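Local coordinates for PipY (Synechococcus elongatus, PDB 5NM8), which binds pyridoxal 5'-phosphate and is probably involved in the homeostasis of this cofactor, at residues 19-24 against 209-214; 23-28 against 42-47; 187-192 against 205-210. All coordinates share one frame; numbering follows the deposited sequence.

Interaction 1. Residues 19-24 against 209-214. With PLP (pyridoxal-5'-phosphate), chain C.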
loop_
_atom_site.group_PDB
_atom_site.type_symbol
_atom_site.label_atom_id
_atom_site.label_comp_id
_atom_site.label_asym_id
_atom_site.label_seq_id
_atom_site.Cartn_x
_atom_site.Cartn_y
_atom_site.Cartn_z
ATOM N N VAL A 19 -0.462 4.245 13.438
ATOM C CA VAL A 19 0.365 3.868 12.298
ATOM C C VAL A 19 0.577 2.402 12.342
ATOM O O VAL A 19 0.894 1.864 13.397
ATOM C CB VAL A 19 1.697 4.641 12.262
ATOM C CG1 VAL A 19 2.533 4.264 11.054
ATOM C CG2 VAL A 19 1.418 6.131 12.235
ATOM N N GLN A 20 0.368 1.729 11.212
ATOM C CA GLN A 20 0.778 0.328 11.077
ATOM C C GLN A 20 1.901 0.210 10.090
ATOM O O GLN A 20 1.948 0.915 9.043
ATOM C CB GLN A 20 -0.413 -0.541 10.685
ATOM C CG GLN A 20 -1.501 -0.459 11.774
ATOM C CD GLN A 20 -2.729 -1.272 11.451
ATOM O OE1 GLN A 20 -2.732 -2.495 11.629
ATOM N NE2 GLN A 20 -3.763 -0.610 10.917
ATOM N N LEU A 21 2.805 -0.677 10.405
ATOM C CA LEU A 21 3.961 -0.911 9.605
ATOM C C LEU A 21 3.684 -2.047 8.627
ATOM O O LEU A 21 3.206 -3.118 9.050
ATOM C CB LEU A 21 5.091 -1.323 10.519
ATOM C CG LEU A 21 6.305 -1.940 9.847
ATOM C CD1 LEU A 21 6.905 -0.893 8.938
ATOM C CD2 LEU A 21 7.263 -2.375 10.919
ATOM N N ILE A 22 3.992 -1.847 7.348
ATOM C CA ILE A 22 4.033 -2.952 6.358
ATOM C C ILE A 22 5.513 -3.277 6.141
ATOM O O ILE A 22 6.305 -2.397 5.743
ATOM C CB ILE A 22 3.365 -2.595 4.978
ATOM C CG1 ILE A 22 1.871 -2.314 5.138
ATOM C CG2 ILE A 22 3.610 -3.730 3.957
ATOM C CD1 ILE A 22 1.181 -1.581 4.018
ATOM N N ALA A 23 5.900 -4.513 6.394
ATOM C CA ALA A 23 7.244 -4.954 6.187
ATOM C C ALA A 23 7.408 -5.359 4.703
ATOM O O ALA A 23 6.798 -6.305 4.219
ATOM C CB ALA A 23 7.577 -6.117 7.148
ATOM N N VAL A 24 8.201 -4.622 3.950
ATOM C CA VAL A 24 8.226 -4.790 2.517
ATOM C C VAL A 24 9.288 -5.836 2.221
ATOM O O VAL A 24 10.496 -5.545 2.279
ATOM C CB VAL A 24 8.513 -3.445 1.805
ATOM C CG1 VAL A 24 8.698 -3.662 0.309
ATOM C CG2 VAL A 24 7.365 -2.501 2.040
ATOM N N ILE A 209 2.836 2.674 6.823
ATOM C CA ILE A 209 4.131 2.929 6.269
ATOM C C ILE A 209 4.662 1.653 5.666
ATOM O O ILE A 209 4.211 0.554 6.007
ATOM C CB ILE A 209 5.129 3.599 7.267
ATOM C CG1 ILE A 209 5.348 2.721 8.520
ATOM C CG2 ILE A 209 4.617 4.983 7.690
ATOM C CD1 ILE A 209 6.579 3.172 9.335
ATOM N N ARG A 210 5.608 1.779 4.755
ATOM C CA ARG A 210 6.028 0.640 3.918
ATOM C C ARG A 210 7.512 0.578 3.942
ATOM O O ARG A 210 8.184 1.276 3.183
ATOM C CB ARG A 210 5.496 0.797 2.458
ATOM C CG ARG A 210 3.974 0.872 2.345
ATOM C CD ARG A 210 3.459 1.068 0.887
ATOM N NE ARG A 210 4.377 1.929 0.143
ATOM C CZ ARG A 210 4.264 3.237 -0.049
ATOM N NH1 ARG A 210 3.201 3.907 0.314
ATOM N NH2 ARG A 210 5.213 3.844 -0.713
ATOM N N VAL A 211 8.062 -0.225 4.856
ATOM C CA VAL A 211 9.485 -0.201 5.078
ATOM C C VAL A 211 10.136 -1.508 4.678
ATOM O O VAL A 211 9.763 -2.582 5.166
ATOM C CB VAL A 211 9.778 0.131 6.554
ATOM C CG1 VAL A 211 11.227 0.087 6.819
ATOM C CG2 VAL A 211 9.292 1.537 6.923
ATOM N N GLY A 212 11.137 -1.421 3.817
ATOM C CA GLY A 212 11.856 -2.628 3.370
ATOM C C GLY A 212 13.288 -2.686 3.884
ATOM O O GLY A 212 13.616 -3.439 4.823
ATOM N N THR A 213 14.146 -1.936 3.217
ATOM C CA THR A 213 15.584 -1.931 3.497
ATOM C C THR A 213 15.957 -1.700 4.960
ATOM O O THR A 213 16.758 -2.448 5.532
ATOM C CB THR A 213 16.242 -0.884 2.606
ATOM O OG1 THR A 213 15.878 -1.170 1.239
ATOM C CG2 THR A 213 17.742 -0.894 2.775
ATOM N N GLN A 214 15.356 -0.715 5.602
ATOM C CA GLN A 214 15.697 -0.504 7.029
ATOM C C GLN A 214 15.429 -1.731 7.916
ATOM O O GLN A 214 16.090 -1.887 8.949
ATOM C CB GLN A 214 14.984 0.701 7.598
ATOM C CG GLN A 214 15.306 1.007 9.056
ATOM C CD GLN A 214 14.452 2.134 9.606
ATOM O OE1 GLN A 214 14.251 3.168 8.952
ATOM N NE2 GLN A 214 13.953 1.945 10.822
HETATM N N1 PLP C . 6.818 0.789 -1.131
HETATM C C2 PLP C . 6.882 0.581 -2.466
HETATM C C2A PLP C . 5.726 0.905 -3.376
HETATM C C3 PLP C . 8.118 0.043 -3.056
HETATM O O3 PLP C . 8.218 -0.156 -4.390
HETATM C C4 PLP C . 9.247 -0.278 -2.156
HETATM C C4A PLP C . 10.511 -0.815 -2.725
HETATM C C5 PLP C . 9.050 -0.008 -0.706
HETATM C C6 PLP C . 7.831 0.504 -0.286
HETATM C C5A PLP C . 10.164 -0.277 0.275
HETATM O O4P PLP C . 11.230 0.655 0.001
HETATM P P PLP C . 12.468 0.799 1.037
HETATM O O1P PLP C . 11.788 0.959 2.386
HETATM O O2P PLP C . 13.189 2.006 0.543
HETATM O O3P PLP C . 13.294 -0.481 0.904
#
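R210 and V24 meet the pyridine ring of PLP in different ways: the guanidinium of R210 presents its edge, with PLP N1 in its plane, while V24 CG1 sits over one ring face, 3.8 Å from PLP C5. Both residues belong to the parallel pairing of strand 20-24 with strand 208-211, the first and last strands of a TIM barrel, here of the alanine racemase (fold type III) kind. Four backbone hydrogen bonds lace the strands, running alternately from I209 N to Q20 O, I22 N to I209 O, V211 N to I22 O and V24 N to V211 O. On the barrel interior, I22 and R210 lie side by side and point the same way, with I22 CD1 4.1 Å from R210 CG, and V24 CG2 packs on R210 CB at 3.8 Å. The outward face is apolar, as suits a surface covered by helices: L21 CD1 reaches V211 CB at 3.9 Å. A bend at chi3 (-36°) turns the arginine chain so that R210 NE gives PLP N1 a nearly straight hydrogen bond (3.0 Å, 174°). N1 thus acts as acceptor, consistent with an unprotonated pyridine, as in alanine racemase. A leucine in place of R210 would probably leave PLP N1 without its donor. Beyond the strand, the backbone N-H groups at the start of helix 213-216 bind the phosphate. G212 suits its place because a side chain would clash with PLP O3P; its N binds PLP O1P (2.9 Å), while T213 N and T213 OG1 both donate to PLP O3P, the hydroxyl at 2.7 Å.

Interaction 2. Residues 23-28 against 42-47. With PLP (pyridoxal-5'-phosphate), chain C.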
loop_
_atom_site.group_PDB
_atom_site.type_symbol
_atom_site.label_atom_id
_atom_site.label_comp_id
_atom_site.label_asym_id
_atom_site.label_seq_id
_atom_site.Cartn_x
_atom_site.Cartn_y
_atom_site.Cartn_z
ATOM N N ALA A 23 5.900 -4.513 6.394
ATOM C CA ALA A 23 7.244 -4.954 6.187
ATOM C C ALA A 23 7.408 -5.359 4.703
ATOM O O ALA A 23 6.798 -6.305 4.219
ATOM C CB ALA A 23 7.577 -6.117 7.148
ATOM N N VAL A 24 8.201 -4.622 3.950
ATOM C CA VAL A 24 8.226 -4.790 2.517
ATOM C C VAL A 24 9.288 -5.836 2.221
ATOM O O VAL A 24 10.496 -5.545 2.279
ATOM C CB VAL A 24 8.513 -3.445 1.805
ATOM C CG1 VAL A 24 8.698 -3.662 0.309
ATOM C CG2 VAL A 24 7.365 -2.501 2.040
ATOM N N SER A 25 8.845 -7.063 1.945
ATOM C CA SER A 25 9.717 -8.221 1.733
ATOM C C SER A 25 10.134 -8.496 0.286
ATOM O O SER A 25 10.837 -9.485 0.005
ATOM C CB SER A 25 9.059 -9.486 2.340
ATOM O OG SER A 25 7.674 -9.496 2.072
ATOM N N LYS A 26 9.775 -7.631 -0.640
ATOM C CA LYS A 26 10.216 -7.795 -2.009
ATOM C C LYS A 26 11.752 -7.940 -2.029
ATOM O O LYS A 26 12.431 -7.245 -1.282
ATOM C CB LYS A 26 9.750 -6.624 -2.892
ATOM C CG LYS A 26 10.751 -5.483 -2.959
ATOM C CD LYS A 26 10.314 -4.265 -3.765
ATOM C CE LYS A 26 10.079 -3.103 -2.828
ATOM N NZ LYS A 26 10.411 -1.833 -3.471
ATOM N N ASN A 27 12.291 -8.836 -2.842
ATOM C CA ASN A 27 13.786 -9.051 -2.928
ATOM C C ASN A 27 14.428 -9.665 -1.662
ATOM O O ASN A 27 15.636 -9.568 -1.456
ATOM C CB ASN A 27 14.566 -7.759 -3.305
ATOM C CG ASN A 27 14.053 -7.091 -4.581
ATOM O OD1 ASN A 27 13.725 -7.756 -5.565
ATOM N ND2 ASN A 27 13.989 -5.786 -4.567
ATOM N N HIS A 28 13.602 -10.268 -0.811
ATOM C CA HIS A 28 14.061 -11.046 0.315
ATOM C C HIS A 28 13.300 -12.378 0.345
ATOM O O HIS A 28 12.120 -12.460 -0.099
ATOM C CB HIS A 28 13.882 -10.268 1.606
ATOM C CG HIS A 28 14.738 -9.050 1.676
ATOM N ND1 HIS A 28 16.047 -9.089 2.094
ATOM C CD2 HIS A 28 14.484 -7.766 1.349
ATOM C CE1 HIS A 28 16.564 -7.879 2.015
ATOM N NE2 HIS A 28 15.628 -7.055 1.581
ATOM N N ARG A 42 3.070 -9.174 11.064
ATOM C CA ARG A 42 2.041 -9.856 10.326
ATOM C C ARG A 42 1.755 -9.283 8.912
ATOM O O ARG A 42 1.294 -10.010 8.092
ATOM C CB ARG A 42 0.740 -9.807 11.159
ATOM C CG ARG A 42 0.822 -10.593 12.501
ATOM C CD ARG A 42 1.111 -12.088 12.262
ATOM N NE ARG A 42 1.174 -12.850 13.529
ATOM C CZ ARG A 42 2.269 -13.054 14.248
ATOM N NH1 ARG A 42 3.428 -12.570 13.887
ATOM N NH2 ARG A 42 2.187 -13.780 15.372
ATOM N N HIS A 43 2.023 -8.002 8.685
ATOM C CA HIS A 43 1.701 -7.299 7.409
ATOM C C HIS A 43 2.974 -7.269 6.569
ATOM O O HIS A 43 3.969 -6.755 6.990
ATOM C CB HIS A 43 1.199 -5.891 7.734
ATOM C CG HIS A 43 -0.154 -5.861 8.370
ATOM N ND1 HIS A 43 -1.318 -5.823 7.634
ATOM C CD2 HIS A 43 -0.540 -5.901 9.673
ATOM C CE1 HIS A 43 -2.360 -5.820 8.445
ATOM N NE2 HIS A 43 -1.917 -5.885 9.692
ATOM N N PHE A 44 2.935 -7.877 5.401
ATOM C CA PHE A 44 4.028 -7.956 4.492
ATOM C C PHE A 44 3.616 -7.420 3.126
ATOM O O PHE A 44 2.494 -7.634 2.645
ATOM C CB PHE A 44 4.550 -9.363 4.380
ATOM C CG PHE A 44 5.165 -9.839 5.683
ATOM C CD1 PHE A 44 6.471 -9.541 5.977
ATOM C CD2 PHE A 44 4.375 -10.456 6.652
ATOM C CE1 PHE A 44 7.072 -9.921 7.200
ATOM C CE2 PHE A 44 4.944 -10.854 7.880
ATOM C CZ PHE A 44 6.310 -10.606 8.117
ATOM N N GLY A 45 4.547 -6.738 2.491
ATOM C CA GLY A 45 4.294 -6.118 1.181
ATOM C C GLY A 45 5.235 -6.659 0.121
ATOM O O GLY A 45 6.463 -6.834 0.380
ATOM N N GLU A 46 4.682 -6.913 -1.062
ATOM C CA GLU A 46 5.379 -7.380 -2.240
ATOM C C GLU A 46 5.038 -6.489 -3.449
ATOM O O GLU A 46 3.967 -5.890 -3.482
ATOM C CB GLU A 46 4.950 -8.819 -2.541
ATOM C CG GLU A 46 5.408 -9.795 -1.451
ATOM C CD GLU A 46 6.882 -10.156 -1.488
ATOM O OE1 GLU A 46 7.510 -10.008 -2.584
ATOM O OE2 GLU A 46 7.415 -10.553 -0.394
ATOM N N ASN A 47 5.916 -6.407 -4.447
ATOM C CA ASN A 47 5.600 -5.657 -5.672
ATOM C C ASN A 47 5.217 -6.507 -6.864
ATOM O O ASN A 47 4.691 -5.981 -7.824
ATOM C CB ASN A 47 6.725 -4.703 -6.056
ATOM C CG ASN A 47 6.812 -3.537 -5.127
ATOM O OD1 ASN A 47 6.781 -3.722 -3.915
ATOM N ND2 ASN A 47 6.956 -2.348 -5.668
HETATM N N1 PLP C . 6.818 0.789 -1.131
HETATM C C2 PLP C . 6.882 0.581 -2.466
HETATM C C2A PLP C . 5.726 0.905 -3.376
HETATM C C3 PLP C . 8.118 0.043 -3.056
HETATM O O3 PLP C . 8.218 -0.156 -4.390
HETATM C C4 PLP C . 9.247 -0.278 -2.156
HETATM C C4A PLP C . 10.511 -0.815 -2.725
HETATM C C5 PLP C . 9.050 -0.008 -0.706
HETATM C C6 PLP C . 7.831 0.504 -0.286
HETATM C C5A PLP C . 10.164 -0.277 0.275
HETATM O O4P PLP C . 11.230 0.655 0.001
HETATM P P PLP C . 12.468 0.799 1.037
HETATM O O1P PLP C . 11.788 0.959 2.386
HETATM O O2P PLP C . 13.189 2.006 0.543
HETATM O O3P PLP C . 13.294 -0.481 0.904
#
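K26 is bent at chi3 (111°) and chi4 (147°), which swings NZ past the side chain of N47 and up to the cofactor; N47, with CG anti to its carbonyl carbon (chi1 -72°), crosses the lysine chain obliquely and brings OD1 to 3.5 Å from K26 CE. These residues follow the ends of two neighbouring parallel strands, 20-24 and 43-46, joined through helix 30-38 as a beta-alpha-beta unit of the barrel. Upstream, the backbones are tied by A23 N to H43 O, G45 N to A23 O and S25 N to G45 O. Small residues suit this pairing: A23 CB, on the helix side, lies 3.8 Å from F44 CD1, while G45 puts no side chain beside V24 on the cofactor side. Past the strand, S25 begins a type II turn that ends at H28 and carries K26. S25 OG donates to E46 OE2 at 2.7 Å, approaching from above the carboxylate plane; a short hydroxyl is enough because the glutamate chain folds back toward it. The same E46 OE2 forms a salt bridge with K55, so the buried carboxylate oxygen has two partners. N47 is modelled in two conformers, so its contacts, given here for one of them alone, are less certain: in that conformer N47 ND2 donates to PLP O3 (2.8 Å), and its buried OD1 has no polar partner. The covalent link from K26 NZ to PLP C4A, 1.3 Å long, is that of an internal aldimine, and in that conformer the amide N-H directed at the neighbouring O3 would be expected to stabilise negative charge on that oxygen.

Interaction 3. Residues 187-192 against 205-210. With PLP (pyridoxal-5'-phosphate), chain C.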
loop_
_atom_site.group_PDB
_atom_site.type_symbol
_atom_site.label_atom_id
_atom_site.label_comp_id
_atom_site.label_asym_id
_atom_site.label_seq_id
_atom_site.Cartn_x
_atom_site.Cartn_y
_atom_site.Cartn_z
ATOM N N LEU A 187 -12.514 6.519 3.358
ATOM C CA LEU A 187 -11.146 6.927 2.995
ATOM C C LEU A 187 -10.304 7.319 4.219
ATOM O O LEU A 187 -9.842 8.436 4.345
ATOM C CB LEU A 187 -11.148 8.115 2.048
ATOM C CG LEU A 187 -11.487 7.907 0.583
ATOM C CD1 LEU A 187 -11.405 9.270 -0.082
ATOM C CD2 LEU A 187 -10.542 6.930 -0.115
ATOM N N THR A 188 -10.081 6.362 5.087
ATOM C CA THR A 188 -9.463 6.623 6.354
ATOM C C THR A 188 -7.926 6.455 6.356
ATOM O O THR A 188 -7.267 6.702 7.384
ATOM C CB THR A 188 -10.067 5.686 7.383
ATOM O OG1 THR A 188 -9.925 4.325 6.954
ATOM C CG2 THR A 188 -11.554 6.024 7.552
ATOM N N GLU A 189 -7.355 5.995 5.257
ATOM C CA GLU A 189 -5.964 5.589 5.272
ATOM C C GLU A 189 -5.086 6.432 4.332
ATOM O O GLU A 189 -5.519 6.882 3.272
ATOM C CB GLU A 189 -5.857 4.102 4.908
ATOM C CG GLU A 189 -6.820 3.171 5.616
ATOM C CD GLU A 189 -6.606 3.103 7.117
ATOM O OE1 GLU A 189 -5.432 3.178 7.599
ATOM O OE2 GLU A 189 -7.629 2.984 7.798
ATOM N N LEU A 190 -3.817 6.549 4.694
ATOM C CA LEU A 190 -2.785 7.189 3.866
ATOM C C LEU A 190 -1.595 6.262 3.879
ATOM O O LEU A 190 -0.991 6.007 4.938
ATOM C CB LEU A 190 -2.415 8.542 4.424
ATOM C CG LEU A 190 -3.406 9.653 4.173
ATOM C CD1 LEU A 190 -3.078 10.870 4.985
ATOM C CD2 LEU A 190 -3.363 10.030 2.689
ATOM N N SER A 191 -1.313 5.670 2.743
ATOM C CA SER A 191 -0.212 4.719 2.595
ATOM C C SER A 191 0.938 5.506 2.008
ATOM O O SER A 191 0.963 5.853 0.785
ATOM C CB SER A 191 -0.624 3.561 1.727
ATOM O OG SER A 191 0.484 2.712 1.393
ATOM N N MET A 192 1.859 5.878 2.904
ATOM C CA MET A 192 3.000 6.700 2.536
ATOM C C MET A 192 4.107 6.586 3.532
ATOM O O MET A 192 3.857 6.403 4.769
ATOM C CB MET A 192 2.599 8.181 2.311
ATOM C CG MET A 192 1.832 8.877 3.376
ATOM S SD MET A 192 1.212 10.528 2.885
ATOM C CE MET A 192 1.045 11.212 4.519
ATOM N N GLY A 205 0.568 12.400 8.750
ATOM C CA GLY A 205 -0.664 11.666 8.851
ATOM C C GLY A 205 -0.783 10.302 8.212
ATOM O O GLY A 205 -1.881 9.781 8.158
ATOM N N ALA A 206 0.337 9.693 7.842
ATOM C CA ALA A 206 0.358 8.331 7.316
ATOM C C ALA A 206 -0.276 7.376 8.317
ATOM O O ALA A 206 -0.067 7.515 9.518
ATOM C CB ALA A 206 1.798 7.910 7.036
ATOM N N THR A 207 -1.047 6.422 7.837
ATOM C CA THR A 207 -1.585 5.369 8.670
ATOM C C THR A 207 -0.949 4.006 8.365
ATOM O O THR A 207 -1.068 3.074 9.181
ATOM C CB THR A 207 -3.092 5.264 8.499
ATOM O OG1 THR A 207 -3.429 4.937 7.130
ATOM C CG2 THR A 207 -3.743 6.618 8.880
ATOM N N TRP A 208 -0.367 3.867 7.172
ATOM C CA TRP A 208 0.408 2.688 6.748
ATOM C C TRP A 208 1.736 3.186 6.267
ATOM O O TRP A 208 1.765 4.091 5.414
ATOM C CB TRP A 208 -0.284 1.879 5.623
ATOM C CG TRP A 208 -1.495 1.228 6.043
ATOM C CD1 TRP A 208 -2.730 1.737 5.965
ATOM C CD2 TRP A 208 -1.630 -0.067 6.660
ATOM N NE1 TRP A 208 -3.638 0.867 6.515
ATOM C CE2 TRP A 208 -2.983 -0.253 6.940
ATOM C CE3 TRP A 208 -0.745 -1.059 7.001
ATOM C CZ2 TRP A 208 -3.475 -1.445 7.498
ATOM C CZ3 TRP A 208 -1.215 -2.236 7.577
ATOM C CH2 TRP A 208 -2.552 -2.410 7.830
ATOM N N ILE A 209 2.836 2.674 6.823
ATOM C CA ILE A 209 4.131 2.929 6.269
ATOM C C ILE A 209 4.662 1.653 5.666
ATOM O O ILE A 209 4.211 0.554 6.007
ATOM C CB ILE A 209 5.129 3.599 7.267
ATOM C CG1 ILE A 209 5.348 2.721 8.520
ATOM C CG2 ILE A 209 4.617 4.983 7.690
ATOM C CD1 ILE A 209 6.579 3.172 9.335
ATOM N N ARG A 210 5.608 1.779 4.755
ATOM C CA ARG A 210 6.028 0.640 3.918
ATOM C C ARG A 210 7.512 0.578 3.942
ATOM O O ARG A 210 8.184 1.276 3.183
ATOM C CB ARG A 210 5.496 0.797 2.458
ATOM C CG ARG A 210 3.974 0.872 2.345
ATOM C CD ARG A 210 3.459 1.068 0.887
ATOM N NE ARG A 210 4.377 1.929 0.143
ATOM C CZ ARG A 210 4.264 3.237 -0.049
ATOM N NH1 ARG A 210 3.201 3.907 0.314
ATOM N NH2 ARG A 210 5.213 3.844 -0.713
HETATM N N1 PLP C . 6.818 0.789 -1.131
HETATM C C2 PLP C . 6.882 0.581 -2.466
HETATM C C2A PLP C . 5.726 0.905 -3.376
HETATM C C3 PLP C . 8.118 0.043 -3.056
HETATM O O3 PLP C . 8.218 -0.156 -4.390
HETATM C C4 PLP C . 9.247 -0.278 -2.156
HETATM C C4A PLP C . 10.511 -0.815 -2.725
HETATM C C5 PLP C . 9.050 -0.008 -0.706
HETATM C C6 PLP C . 7.831 0.504 -0.286
HETATM C C5A PLP C . 10.164 -0.277 0.275
HETATM O O4P PLP C . 11.230 0.655 0.001
HETATM P P PLP C . 12.468 0.799 1.037
HETATM O O1P PLP C . 11.788 0.959 2.386
HETATM O O2P PLP C . 13.189 2.006 0.543
HETATM O O3P PLP C . 13.294 -0.481 0.904
#
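At the seam where strand 189-191 meets strand 208-211, T207 OG1 bridges the carboxylate of E189 and the backbone N of L190. It donates to E189 OE1 (2.7 Å), which it meets from above the carboxylate plane, and accepts from L190 N (2.9 Å). The chi1 of T207, 61°, sets the hydroxyl between backbone N and carbonyl carbon, close enough to do both; threonine offers this donor-acceptor pair on a short stem. L190 O in turn takes two donors: T207 N, on a lone pair in the carbonyl plane, and W208 N, tilted from that plane at 3.2 Å. Here the last two strands complete the TIM barrel, linked by a single bridge between S191 and W208 and by M192 N donating to W208 O. The intervening helix 198-203 ends in a Schellman motif whose C-prime residue, G205, has a positive phi (106°) that calls for glycine. Outside the barrel, M192 CG rests on A206 CB at 3.8 Å, a small methyl that admits the long thioether chain, whose CE reaches A206 N at 3.7 Å. Inside, W208 packs edge-to-face with H43. S191 is a second-shell residue of the cofactor site: its OG, also bonded to H89, lies in the guanidinium plane of R210 and accepts from R210 NH1 (3.2 Å, 166°), helping to fix the rotation of the group that reaches PLP.

Interactions 1 and 3 share strand 208-211, interactions 1 and 2 share strand 20-24, and together they join four strands of one parallel barrel. All three are buried, but interaction 1 reaches solvent at Q20, interaction 3 at T188, and interaction 2 comes toward it at the partly exposed lysine and asparagine beside the cofactor. Interaction 1 is the most regular strand pairing, apolar outside and ending at the phosphate; interaction 2 adds covalent chemistry at the opposite side of the pyridine from its nitrogen; interaction 3 has a single bridge and adds side-chain hydroxyl bonds to its backbone ones. Contacts run between them: I22 CG2 packs on G45, and Q20 N probably bonds to T207 O.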